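Local coordinates for protein arylamine n-acetyltransferase NAT (Mycobacterium tuberculosis, PDB 4BGF) that catalyses the transfer of an acetyl group from acetyl-coenzyme A to the amino group of arylamines, probably through an acetylated cysteine, at residues I12-A17 with L22-D27; V31-I36 with V126-G131; T134-L139 with A211-D216; T6-R11 with N74-Y79; A217-S222 with V228-G233. All blocks are in the same frame, centred on the assembly; numbering follows the deposited sequence.

Overall arrangement
Read together, the five contacts illustrate how chemistry varies with depth in one fold. Contacts 2, 3 and 4 are buried and joined almost wholly by methyl groups and rings, whereas contacts 1 and 5 are partly buried and combine apolar packing with water or backbone hydrogen bonds. Helix 22-35 serves contacts 1 and 2, and helix 5-11, in contact 4, leads through the loop of contact 1 into that same helix. Contact 2 touches contacts 3 and 4 through Asp-127 and His-32. Contacts 3 and 5 use neighbouring strands of one sheet, and contact 5 lies with its centre about 25 Å from that of contact 4.

Contact 1 (I12-A17 with L22-D27); sequences INYRGA and LDVLQD
Tyr-14 meets Val-24 and Asp-27 with two different parts of its side chain; it follows Asn-13, which leaves helical geometry with a positive phi, and its side chain starts toward helix 22-35. The loop joins helices 5-11 and 22-35 in what is probably the N-terminal helical region of the family fold. CG of Tyr-14 lies opposite its own backbone N (chi1 178°), which carries the ring across the gap. The phenol oxygen ends against the isopropyl group of Val-24, with OH 3.6 Å from CG1 and CG2 only slightly farther. Further back, CE1 of Tyr-14 has CB of Asp-27 at the ring edge, in the plane, at 3.9 Å. The carboxylate of Asp-27 is tilted 55° from that ring. Gly-16 comes next, and its backbone N lies over one face of the Tyr-14 ring, offset toward the rim. At Ala-17 the chain reaches the helix a second time: its CB is 3.7 Å from Val-24 CG2, and its carbonyl O is 3.4 Å from the same methyl. That oxygen also faces Tyr-14 OH, at a modelled separation too short to be taken literally. A water bridges Asp-27 and Ala-17, donating to Asp-27 OD2 at 3.1 Å and accepting a weak bond from Ala-17 N. With no direct hydrogen bond between the two segments, the chemistry implies a junction of mixed character: methyl packing of Ala-17 on the buried Val-24, beside a water-mediated link from the partly exposed Asp-27.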
# COMPACT_ATOMS: atom_id res chain seq x y z
N ILE A 12 -7.29 12.44 5.46
CA ILE A 12 -7.91 11.17 5.79
C ILE A 12 -9.03 11.35 6.81
O ILE A 12 -9.69 10.39 7.19
CB ILE A 12 -6.84 10.14 6.31
CG1 ILE A 12 -6.39 10.45 7.75
CG2 ILE A 12 -5.65 10.12 5.37
CD1 ILE A 12 -5.39 9.47 8.31
N ASN A 13 -9.26 12.60 7.24
CA ASN A 13 -10.32 12.94 8.19
C ASN A 13 -10.18 12.12 9.46
O ASN A 13 -11.09 11.40 9.88
CB ASN A 13 -11.70 12.73 7.55
CG ASN A 13 -12.80 13.54 8.22
OD1 ASN A 13 -12.54 14.42 9.06
ND2 ASN A 13 -14.04 13.26 7.83
N TYR A 14 -9.01 12.22 10.08
CA TYR A 14 -8.77 11.52 11.32
C TYR A 14 -9.13 12.42 12.48
O TYR A 14 -8.60 13.52 12.63
CB TYR A 14 -7.31 11.07 11.43
CG TYR A 14 -7.00 10.39 12.73
CD1 TYR A 14 -7.42 9.10 12.98
CD2 TYR A 14 -6.31 11.05 13.71
CE1 TYR A 14 -7.13 8.48 14.17
CE2 TYR A 14 -6.04 10.46 14.91
CZ TYR A 14 -6.44 9.17 15.13
OH TYR A 14 -6.15 8.61 16.36
N ARG A 15 -10.07 11.92 13.28
CA ARG A 15 -10.45 12.48 14.55
C ARG A 15 -10.22 11.35 15.54
O ARG A 15 -10.86 10.31 15.44
CB ARG A 15 -11.93 12.87 14.57
CG ARG A 15 -12.34 13.88 13.52
CD ARG A 15 -11.90 15.27 13.90
NE ARG A 15 -11.53 16.03 12.71
CZ ARG A 15 -12.36 16.75 11.96
NH1 ARG A 15 -13.65 16.84 12.25
NH2 ARG A 15 -11.89 17.38 10.89
N GLY A 16 -9.27 11.53 16.45
CA GLY A 16 -9.05 10.56 17.50
C GLY A 16 -7.86 11.02 18.31
O GLY A 16 -7.35 12.11 18.06
N ALA A 17 -7.43 10.19 19.26
CA ALA A 17 -6.23 10.48 20.05
C ALA A 17 -5.00 10.50 19.15
O ALA A 17 -5.02 9.92 18.07
CB ALA A 17 -6.06 9.44 21.14
N LEU A 22 -1.39 1.53 20.72
CA LEU A 22 -1.85 0.54 19.75
C LEU A 22 -3.12 0.94 18.98
O LEU A 22 -3.20 0.76 17.76
CB LEU A 22 -2.11 -0.79 20.47
CG LEU A 22 -2.61 -1.98 19.64
CD1 LEU A 22 -1.79 -2.22 18.37
CD2 LEU A 22 -2.54 -3.18 20.51
N ASP A 23 -4.11 1.48 19.69
CA ASP A 23 -5.41 1.79 19.09
C ASP A 23 -5.38 2.98 18.17
O ASP A 23 -6.11 3.03 17.18
CB ASP A 23 -6.40 2.05 20.18
CG ASP A 23 -6.31 1.04 21.24
OD1 ASP A 23 -5.47 1.24 22.15
OD2 ASP A 23 -7.01 0.03 21.09
N VAL A 24 -4.55 3.94 18.48
CA VAL A 24 -4.28 4.97 17.51
C VAL A 24 -3.59 4.34 16.27
O VAL A 24 -3.82 4.76 15.15
CB VAL A 24 -3.46 6.08 18.15
CG1 VAL A 24 -2.98 7.05 17.12
CG2 VAL A 24 -4.32 6.78 19.17
N LEU A 25 -2.77 3.33 16.47
CA LEU A 25 -2.09 2.73 15.34
C LEU A 25 -3.14 2.02 14.48
O LEU A 25 -3.13 2.13 13.26
CB LEU A 25 -0.97 1.78 15.80
CG LEU A 25 -0.16 1.10 14.70
CD1 LEU A 25 0.70 2.09 13.92
CD2 LEU A 25 0.68 -0.02 15.29
N GLN A 26 -4.06 1.32 15.12
CA GLN A 26 -5.12 0.61 14.41
C GLN A 26 -6.03 1.59 13.63
O GLN A 26 -6.34 1.35 12.47
CB GLN A 26 -5.91 -0.25 15.40
CG GLN A 26 -7.28 -0.76 14.95
CD GLN A 26 -7.21 -1.89 13.94
OE1 GLN A 26 -7.37 -3.05 14.28
NE2 GLN A 26 -7.00 -1.54 12.70
N ASP A 27 -6.44 2.69 14.27
CA ASP A 27 -7.36 3.66 13.67
C ASP A 27 -6.75 4.42 12.49
O ASP A 27 -7.44 4.79 11.52
CB ASP A 27 -7.82 4.68 14.72
CG ASP A 27 -8.66 4.05 15.82
OD1 ASP A 27 -8.91 2.83 15.77
OD2 ASP A 27 -9.09 4.79 16.74
O HOH W 1 -8.45 7.04 18.82

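Contact 2 (V31-I36 with V126-G131); sequences VHSRTI and VDVGFG
The carbonyl oxygen of His-32 is held by two backbone donors, Thr-35 N at 3.1 Å and Ile-36 N at 3.0 Å, as helix 22-35 runs out beside the loop that carries Val-128. That loop contains an Asx turn, in which Asp-127 OD1 accepts from Gly-129 N at 3.0 Å, the donor standing above the carboxylate plane. Asp-127 also bonds through OD1 to Asn-74 and through OD2 to His-110, an arrangement consistent with the Cys-His-Asp triad of the arylamine N-acetyltransferases, with Cys-70 as its third member. Val-128 follows at once and turns its side chain the other way, toward the helix. The imidazole of His-32 reaches it because CG is anti to the backbone N (chi1 178°), and the two side chains are roughly perpendicular. Both ring nitrogens are engaged by hydrogen bonds, ND1 with Tyr-8 and NE2 with His-73, while Ile-36 CD1 lies over one ring face, toward its rim. Ser-33 adds a looser touch, its OG being bonded to Val-29 O and lying 4.1 Å from Val-128 CG1. The tightest approach belongs to the other methyl: Val-128 CG2 stands obliquely to the imidazole, 3.2 Å from His-32 NE2.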
# COMPACT_ATOMS: atom_id res chain seq x y z
N VAL A 31 -8.34 4.30 8.56
CA VAL A 31 -8.71 5.52 7.86
C VAL A 31 -7.76 5.91 6.71
O VAL A 31 -8.19 6.51 5.73
CB VAL A 31 -8.81 6.67 8.87
CG1 VAL A 31 -9.36 7.89 8.23
CG2 VAL A 31 -9.73 6.30 10.00
N HIS A 32 -6.48 5.61 6.85
CA HIS A 32 -5.48 5.80 5.80
C HIS A 32 -5.87 4.94 4.62
O HIS A 32 -6.02 5.44 3.51
CB HIS A 32 -4.09 5.38 6.32
CG HIS A 32 -2.99 5.49 5.31
ND1 HIS A 32 -2.02 6.48 5.38
CD2 HIS A 32 -2.67 4.73 4.23
CE1 HIS A 32 -1.18 6.33 4.38
NE2 HIS A 32 -1.55 5.28 3.67
N SER A 33 -6.02 3.65 4.88
CA SER A 33 -6.39 2.63 3.87
C SER A 33 -7.64 2.98 3.11
O SER A 33 -7.80 2.65 1.93
CB SER A 33 -6.62 1.29 4.56
OG SER A 33 -5.41 0.78 5.06
N ARG A 34 -8.52 3.67 3.81
CA ARG A 34 -9.87 3.95 3.36
C ARG A 34 -9.89 5.12 2.41
O ARG A 34 -10.73 5.16 1.53
CB ARG A 34 -10.74 4.18 4.60
CG ARG A 34 -12.19 4.42 4.37
CD ARG A 34 -12.79 5.12 5.59
NE ARG A 34 -12.85 4.26 6.76
CZ ARG A 34 -13.06 4.67 8.01
NH1 ARG A 34 -13.21 5.96 8.30
NH2 ARG A 34 -13.13 3.77 8.98
N THR A 35 -8.93 6.02 2.52
CA THR A 35 -8.99 7.29 1.82
C THR A 35 -7.86 7.52 0.83
O THR A 35 -8.11 8.09 -0.23
CB THR A 35 -9.03 8.48 2.79
OG1 THR A 35 -7.76 8.61 3.40
CG2 THR A 35 -10.11 8.29 3.86
N ILE A 36 -6.64 7.10 1.15
CA ILE A 36 -5.53 7.25 0.20
C ILE A 36 -5.36 5.93 -0.56
O ILE A 36 -5.04 4.91 0.02
CB ILE A 36 -4.22 7.67 0.91
CG1 ILE A 36 -4.46 8.82 1.85
CG2 ILE A 36 -3.14 8.05 -0.13
CD1 ILE A 36 -3.22 9.33 2.52
N VAL A 126 3.39 -3.03 10.24
CA VAL A 126 2.44 -2.11 9.64
C VAL A 126 2.71 -2.04 8.13
O VAL A 126 3.85 -1.89 7.69
CB VAL A 126 2.51 -0.71 10.33
CG1 VAL A 126 1.53 0.30 9.69
CG2 VAL A 126 2.24 -0.84 11.82
N ASP A 127 1.67 -2.20 7.32
CA ASP A 127 1.81 -2.17 5.86
C ASP A 127 0.54 -1.65 5.17
O ASP A 127 -0.42 -2.40 5.01
CB ASP A 127 2.15 -3.57 5.30
CG ASP A 127 2.59 -3.53 3.86
OD1 ASP A 127 2.57 -2.43 3.29
OD2 ASP A 127 2.94 -4.57 3.31
N VAL A 128 0.54 -0.38 4.77
CA VAL A 128 -0.60 0.23 4.08
C VAL A 128 -0.27 0.39 2.59
O VAL A 128 -0.90 1.19 1.91
CB VAL A 128 -1.03 1.61 4.71
CG1 VAL A 128 -1.46 1.42 6.14
CG2 VAL A 128 0.09 2.67 4.67
N GLY A 129 0.69 -0.38 2.09
CA GLY A 129 1.22 -0.17 0.76
C GLY A 129 1.26 -1.37 -0.14
O GLY A 129 1.84 -1.31 -1.20
N PHE A 130 0.65 -2.48 0.29
CA PHE A 130 0.63 -3.67 -0.50
C PHE A 130 -0.52 -3.70 -1.56
O PHE A 130 -0.53 -4.54 -2.45
CB PHE A 130 0.63 -4.91 0.40
CG PHE A 130 0.80 -6.19 -0.34
CD1 PHE A 130 2.01 -6.50 -0.92
CD2 PHE A 130 -0.25 -7.06 -0.48
CE1 PHE A 130 2.17 -7.66 -1.63
CE2 PHE A 130 -0.11 -8.23 -1.18
CZ PHE A 130 1.12 -8.54 -1.77
N GLY A 131 -1.45 -2.75 -1.49
CA GLY A 131 -2.48 -2.68 -2.50
C GLY A 131 -3.71 -3.30 -1.91
O GLY A 131 -3.86 -3.28 -0.69

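Contact 3 (T134-L139 with A211-D216); sequences TPTSPL and AVITDD
The backbones of Thr-136 and Ile-213 come no nearer than 8.4 Å between CA atoms, so the loop 134-139 and segment 211-216 are joined through side chains, without a hydrogen bond between them. Ile-213 supplies both points of contact from the strand, each of its branches taking one threonine methyl. The longer branch follows a chi1 of -71°, with CG1 opposite the carbonyl carbon, and extends to place CD1 3.7 Å from Thr-134 CG2; these two side chains stand nearly square to one another. The shorter branch, CG2, meets Thr-136 CG2 more loosely at 4.1 Å. Each threonine thus splits its functions. Its methyl faces the isoleucine, while its hydroxyl serves the surrounding polar framework. Thr-134 OG1 bonds to Asp-127 O and to Phe-130 N, and Thr-136 OG1 bonds to Thr-150 OG1. For Thr-134 the division follows from a chi1 of -153°, which sends OG1 away from its own backbone N and sets the methyl between that N and the carbonyl carbon. All three touching residues are buried, and Arg-218 packs on Ile-213 and brings its guanidinium end to Thr-136. The result is a small apolar seam between a strand of the five-stranded antiparallel sheet and the loop whose Thr-134 bonds to the backbone of the presumed triad aspartate, consistent with the three-domain fold of the arylamine N-acetyltransferases (helical bundle, beta domain, alpha/beta lid).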
# COMPACT_ATOMS: atom_id res chain seq x y z
N THR A 134 -3.48 -5.53 1.27
CA THR A 134 -2.59 -5.10 2.31
C THR A 134 -3.32 -5.42 3.63
O THR A 134 -4.55 -5.52 3.64
CB THR A 134 -2.21 -3.63 2.05
OG1 THR A 134 -0.92 -3.30 2.60
CG2 THR A 134 -3.25 -2.69 2.58
N PRO A 135 -2.57 -5.66 4.74
CA PRO A 135 -3.26 -5.90 6.02
C PRO A 135 -3.92 -4.63 6.56
O PRO A 135 -3.45 -3.53 6.32
CB PRO A 135 -2.12 -6.32 6.94
CG PRO A 135 -0.92 -5.76 6.30
CD PRO A 135 -1.13 -5.89 4.88
N THR A 136 -4.99 -4.80 7.32
CA THR A 136 -5.89 -3.71 7.70
C THR A 136 -5.81 -3.46 9.23
O THR A 136 -6.46 -2.56 9.75
CB THR A 136 -7.33 -4.07 7.25
OG1 THR A 136 -7.70 -5.30 7.85
CG2 THR A 136 -7.41 -4.28 5.76
N SER A 137 -5.00 -4.25 9.93
CA SER A 137 -4.78 -4.11 11.37
C SER A 137 -3.30 -4.25 11.60
O SER A 137 -2.64 -5.00 10.89
CB SER A 137 -5.50 -5.20 12.18
OG SER A 137 -6.88 -5.10 12.01
N PRO A 138 -2.76 -3.55 12.61
CA PRO A 138 -1.39 -3.86 12.99
C PRO A 138 -1.27 -5.34 13.31
O PRO A 138 -2.21 -5.92 13.84
CB PRO A 138 -1.18 -3.04 14.26
CG PRO A 138 -2.16 -1.93 14.15
CD PRO A 138 -3.34 -2.47 13.41
N LEU A 139 -0.15 -5.94 12.96
CA LEU A 139 0.10 -7.34 13.29
C LEU A 139 1.32 -7.50 14.18
O LEU A 139 2.43 -7.14 13.79
CB LEU A 139 0.30 -8.17 12.03
CG LEU A 139 -0.86 -8.10 11.05
CD1 LEU A 139 -0.42 -8.76 9.77
CD2 LEU A 139 -2.13 -8.76 11.63
N ALA A 211 -5.97 0.43 -5.95
CA ALA A 211 -6.79 -0.21 -4.92
C ALA A 211 -7.14 0.74 -3.75
O ALA A 211 -6.46 1.73 -3.51
CB ALA A 211 -6.14 -1.49 -4.43
N VAL A 212 -8.26 0.45 -3.08
CA VAL A 212 -8.66 1.17 -1.89
C VAL A 212 -9.46 0.19 -1.06
O VAL A 212 -9.97 -0.75 -1.61
CB VAL A 212 -9.48 2.42 -2.25
CG1 VAL A 212 -10.94 2.04 -2.58
CG2 VAL A 212 -9.39 3.44 -1.15
N ILE A 213 -9.55 0.38 0.24
CA ILE A 213 -10.11 -0.61 1.14
C ILE A 213 -11.24 -0.01 1.93
O ILE A 213 -11.16 1.12 2.36
CB ILE A 213 -9.01 -1.14 2.08
CG1 ILE A 213 -8.05 -2.01 1.27
CG2 ILE A 213 -9.59 -1.94 3.20
CD1 ILE A 213 -6.83 -2.27 1.95
N THR A 214 -12.33 -0.73 2.08
CA THR A 214 -13.47 -0.20 2.81
C THR A 214 -13.81 -1.13 3.94
O THR A 214 -13.25 -2.21 4.04
CB THR A 214 -14.71 -0.05 1.91
OG1 THR A 214 -15.24 -1.35 1.62
CG2 THR A 214 -14.38 0.66 0.64
N ASP A 215 -14.74 -0.70 4.79
CA ASP A 215 -15.23 -1.52 5.88
C ASP A 215 -15.41 -2.98 5.47
O ASP A 215 -14.80 -3.89 6.04
CB ASP A 215 -16.55 -0.95 6.44
CG ASP A 215 -17.58 -0.61 5.35
OD1 ASP A 215 -17.22 -0.38 4.18
OD2 ASP A 215 -18.78 -0.58 5.68
N ASP A 216 -16.23 -3.18 4.43
CA ASP A 216 -16.70 -4.51 4.04
C ASP A 216 -16.14 -5.02 2.71
O ASP A 216 -16.58 -6.05 2.22
CB ASP A 216 -18.24 -4.54 3.99
CG ASP A 216 -18.83 -3.48 3.10
OD1 ASP A 216 -18.32 -3.27 1.98
OD2 ASP A 216 -19.82 -2.85 3.52

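Contact 4 (T6-R11 with N74-Y79); sequences TAYFDR and NGLMGY
Apolar packing comes first: the ring of Tyr-8, on helix 5-11, lies against Leu-76, on helix 70-83, whose start carries Cys-70 of the presumed triad; both helices probably belong to the N-terminal helical region of the family fold. One methyl does the touching, with Leu-76 CD2 3.7 Å from Tyr-8 CE1 and about as far from CD1. It stands obliquely to the ring, and the two side chains run antiparallel alongside one another. The helix backbones stay well apart, 9.4 Å between the CA atoms of Tyr-8 and Leu-76. A second kind of contact pairs the phenol oxygen with a methyl: Met-77 CE comes to 3.4 Å from Tyr-8 OH. The CB of Met-77 points away from helix 5-11, but bends at chi2 (53°) and chi3 (72°) fold its chain back and bring CE to the tyrosine. Polar bonding is left to a third helix, where Tyr-8 OH meets ND1 of His-32 on helix 22-35. No hydrogen bond joins the two segments themselves. The chemistry implies that a buried phenol can be accommodated in an otherwise apolar helix junction, its ring carbons CE1 and CD1 meeting a leucine methyl and its oxygen one histidine partner beside a methionine methyl.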
# COMPACT_ATOMS: atom_id res chain seq x y z
N THR A 6 -1.59 18.10 10.79
CA THR A 6 -2.93 18.66 10.67
C THR A 6 -3.50 18.40 9.28
O THR A 6 -4.68 18.09 9.12
CB THR A 6 -2.85 20.15 10.89
OG1 THR A 6 -2.34 20.38 12.21
CG2 THR A 6 -4.21 20.82 10.75
N ALA A 7 -2.65 18.48 8.27
CA ALA A 7 -3.10 18.40 6.90
C ALA A 7 -3.32 16.96 6.50
O ALA A 7 -4.18 16.66 5.69
CB ALA A 7 -2.12 19.04 5.99
N TYR A 8 -2.52 16.08 7.08
CA TYR A 8 -2.61 14.66 6.83
C TYR A 8 -3.83 14.11 7.53
O TYR A 8 -4.54 13.26 7.00
CB TYR A 8 -1.34 13.96 7.33
CG TYR A 8 -1.47 12.46 7.37
CD1 TYR A 8 -1.25 11.69 6.23
CD2 TYR A 8 -1.84 11.82 8.55
CE1 TYR A 8 -1.39 10.33 6.26
CE2 TYR A 8 -1.98 10.46 8.59
CZ TYR A 8 -1.76 9.71 7.44
OH TYR A 8 -1.91 8.33 7.48
N PHE A 9 -4.10 14.62 8.73
CA PHE A 9 -5.29 14.21 9.47
C PHE A 9 -6.58 14.67 8.81
O PHE A 9 -7.57 13.96 8.85
CB PHE A 9 -5.24 14.72 10.90
CG PHE A 9 -4.24 14.02 11.77
CD1 PHE A 9 -3.76 12.75 11.46
CD2 PHE A 9 -3.78 14.64 12.92
CE1 PHE A 9 -2.84 12.12 12.28
CE2 PHE A 9 -2.86 14.02 13.75
CZ PHE A 9 -2.39 12.75 13.43
N ASP A 10 -6.58 15.86 8.21
CA ASP A 10 -7.79 16.36 7.56
C ASP A 10 -7.93 15.83 6.12
O ASP A 10 -8.99 15.96 5.52
CB ASP A 10 -7.84 17.90 7.59
CG ASP A 10 -8.25 18.45 8.98
OD1 ASP A 10 -7.45 18.33 9.94
OD2 ASP A 10 -9.37 19.01 9.09
N ARG A 11 -6.90 15.20 5.60
CA ARG A 11 -6.96 14.51 4.31
C ARG A 11 -7.73 13.22 4.49
O ARG A 11 -8.67 12.93 3.77
CB ARG A 11 -5.55 14.20 3.81
CG ARG A 11 -5.43 13.11 2.76
CD ARG A 11 -5.52 13.64 1.34
NE ARG A 11 -4.98 12.69 0.37
CZ ARG A 11 -5.71 11.95 -0.46
NH1 ARG A 11 -7.04 12.03 -0.48
NH2 ARG A 11 -5.09 11.12 -1.30
N ASN A 74 4.02 3.64 2.52
CA ASN A 74 4.68 3.24 3.74
C ASN A 74 5.79 4.19 4.14
O ASN A 74 6.20 4.20 5.29
CB ASN A 74 5.20 1.81 3.65
CG ASN A 74 4.13 0.80 3.85
OD1 ASN A 74 3.13 1.05 4.52
ND2 ASN A 74 4.33 -0.36 3.29
N GLY A 75 6.23 4.99 3.18
CA GLY A 75 6.98 6.22 3.40
C GLY A 75 6.18 7.24 4.21
O GLY A 75 6.65 7.71 5.25
N LEU A 76 4.97 7.55 3.77
CA LEU A 76 4.18 8.59 4.44
C LEU A 76 3.68 8.13 5.80
O LEU A 76 3.70 8.88 6.74
CB LEU A 76 2.98 9.07 3.59
CG LEU A 76 2.12 10.19 4.22
CD1 LEU A 76 2.92 11.50 4.45
CD2 LEU A 76 0.90 10.44 3.34
N MET A 77 3.20 6.90 5.88
CA MET A 77 2.83 6.36 7.16
C MET A 77 4.02 6.38 8.16
O MET A 77 3.87 6.84 9.29
CB MET A 77 2.28 4.95 6.96
CG MET A 77 1.84 4.27 8.22
SD MET A 77 0.65 5.21 9.27
CE MET A 77 -0.92 5.17 8.36
N GLY A 78 5.19 5.92 7.73
CA GLY A 78 6.40 5.95 8.54
C GLY A 78 6.78 7.30 9.13
O GLY A 78 7.16 7.41 10.28
N TYR A 79 6.72 8.35 8.33
CA TYR A 79 6.92 9.70 8.83
C TYR A 79 5.84 10.15 9.80
O TYR A 79 6.14 10.87 10.74
CB TYR A 79 6.97 10.67 7.67
CG TYR A 79 8.15 10.45 6.79
CD1 TYR A 79 9.41 10.23 7.31
CD2 TYR A 79 8.01 10.45 5.42
CE1 TYR A 79 10.49 10.02 6.50
CE2 TYR A 79 9.08 10.24 4.60
CZ TYR A 79 10.31 10.02 5.14
OH TYR A 79 11.37 9.82 4.31

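Contact 5 (A217-S222 with V228-G233); sequences ARWNLS and VHRAGG
Val-228 and Trp-219 project together from the same sheet face, and the valine presses a methyl onto the indole. Its CG2 stands over one face of the six-membered ring, 3.3 Å from the centroid and 14° off the normal, a clear CH-pi contact. A chi1 of -162° places the other methyl, CG1, between the pyrrole side of the indole, 3.6 Å from Trp-219 CE2, and CB of Ala-217, at a tight 3.5 Å. Trp-219 and Val-228 form an antiparallel non-hydrogen-bonded pair. The neighbouring pair, Arg-218 with His-229, is the hydrogen-bonded kind and sends its side chains to the other face of the sheet. Here the backbone does the binding: Arg-218 N donates to His-229 O at 2.8 Å, and His-229 N returns an almost straight bond to Arg-218 O at 2.9 Å. Arg-230 lays one guanidinium face toward Ala-217 CB, with NH1 4.0 Å from it, while that same NH1 forms a salt bridge with Asp-216. Arg-218 turns its end away, to the carbonyls of Gly-132 and Thr-134 and to Glu-152. The strands, 217-222 and 225-230, make a beta hairpin in the five-stranded antiparallel sheet, flanked by strand 209-214 beside Trp-219 and by strand 233-238, reached through the type I turn from Arg-230 to Gly-233.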
# COMPACT_ATOMS: atom_id res chain seq x y z
N ALA A 217 -15.17 -4.31 2.13
CA ALA A 217 -14.67 -4.71 0.82
C ALA A 217 -13.23 -4.28 0.51
O ALA A 217 -12.73 -3.28 1.03
CB ALA A 217 -15.63 -4.21 -0.27
N ARG A 218 -12.57 -5.05 -0.36
CA ARG A 218 -11.28 -4.67 -0.93
C ARG A 218 -11.47 -4.40 -2.43
O ARG A 218 -11.71 -5.34 -3.18
CB ARG A 218 -10.25 -5.77 -0.72
CG ARG A 218 -9.93 -5.99 0.73
CD ARG A 218 -9.19 -7.28 0.93
NE ARG A 218 -8.72 -7.51 2.31
CZ ARG A 218 -7.63 -6.96 2.86
NH1 ARG A 218 -6.90 -6.09 2.19
NH2 ARG A 218 -7.29 -7.27 4.09
N TRP A 219 -11.34 -3.14 -2.86
CA TRP A 219 -11.41 -2.76 -4.29
C TRP A 219 -10.08 -2.80 -5.03
O TRP A 219 -9.10 -2.21 -4.59
CB TRP A 219 -11.96 -1.36 -4.45
CG TRP A 219 -13.35 -1.22 -3.96
CD1 TRP A 219 -13.77 -1.22 -2.67
CD2 TRP A 219 -14.51 -1.01 -4.76
NE1 TRP A 219 -15.11 -1.03 -2.61
CE2 TRP A 219 -15.60 -0.91 -3.88
CE3 TRP A 219 -14.73 -0.91 -6.13
CZ2 TRP A 219 -16.88 -0.71 -4.33
CZ3 TRP A 219 -15.99 -0.73 -6.58
CH2 TRP A 219 -17.06 -0.62 -5.69
N ASN A 220 -10.07 -3.49 -6.17
CA ASN A 220 -8.89 -3.66 -7.02
C ASN A 220 -9.20 -3.30 -8.45
O ASN A 220 -10.24 -3.69 -8.94
CB ASN A 220 -8.43 -5.11 -6.98
CG ASN A 220 -8.36 -5.66 -5.55
OD1 ASN A 220 -9.32 -5.55 -4.78
ND2 ASN A 220 -7.21 -6.24 -5.19
N LEU A 221 -8.33 -2.55 -9.10
CA LEU A 221 -8.42 -2.31 -10.54
C LEU A 221 -7.10 -2.72 -11.17
O LEU A 221 -6.04 -2.35 -10.69
CB LEU A 221 -8.73 -0.85 -10.85
CG LEU A 221 -8.87 -0.47 -12.33
CD1 LEU A 221 -10.19 -0.86 -12.89
CD2 LEU A 221 -8.66 1.02 -12.55
N SER A 222 -7.17 -3.51 -12.23
CA SER A 222 -5.99 -3.97 -12.96
C SER A 222 -6.24 -3.77 -14.45
O SER A 222 -6.90 -4.57 -15.09
CB SER A 222 -5.71 -5.43 -12.66
OG SER A 222 -4.44 -5.78 -13.13
N VAL A 228 -14.24 -6.06 -6.74
CA VAL A 228 -14.53 -5.82 -5.34
C VAL A 228 -14.63 -7.16 -4.64
O VAL A 228 -15.53 -7.96 -4.95
CB VAL A 228 -15.84 -5.07 -5.13
CG1 VAL A 228 -15.89 -4.48 -3.73
CG2 VAL A 228 -15.94 -3.98 -6.12
N HIS A 229 -13.71 -7.37 -3.70
CA HIS A 229 -13.67 -8.58 -2.89
C HIS A 229 -14.44 -8.28 -1.62
O HIS A 229 -14.07 -7.38 -0.88
CB HIS A 229 -12.23 -8.97 -2.53
CG HIS A 229 -11.35 -9.32 -3.71
ND1 HIS A 229 -11.20 -8.51 -4.82
CD2 HIS A 229 -10.53 -10.37 -3.91
CE1 HIS A 229 -10.35 -9.07 -5.66
NE2 HIS A 229 -9.92 -10.20 -5.13
N ARG A 230 -15.54 -9.01 -1.42
CA ARG A 230 -16.38 -8.91 -0.23
C ARG A 230 -16.49 -10.30 0.36
O ARG A 230 -15.89 -11.25 -0.15
CB ARG A 230 -17.79 -8.48 -0.58
CG ARG A 230 -17.88 -7.31 -1.46
CD ARG A 230 -19.31 -7.10 -1.85
NE ARG A 230 -19.52 -5.82 -2.53
CZ ARG A 230 -19.68 -4.67 -1.89
NH1 ARG A 230 -19.62 -4.61 -0.57
NH2 ARG A 230 -19.89 -3.57 -2.59
N ALA A 231 -17.33 -10.42 1.39
CA ALA A 231 -17.56 -11.67 2.09
C ALA A 231 -18.17 -12.70 1.16
O ALA A 231 -17.74 -13.85 1.13
CB ALA A 231 -18.48 -11.43 3.27
N GLY A 232 -19.17 -12.28 0.39
CA GLY A 232 -19.82 -13.14 -0.59
C GLY A 232 -19.06 -13.36 -1.89
O GLY A 232 -19.64 -13.74 -2.90
N GLY A 233 -17.76 -13.12 -1.86
CA GLY A 233 -16.92 -13.36 -3.01
C GLY A 233 -16.71 -12.09 -3.78
O GLY A 233 -16.95 -11.01 -3.26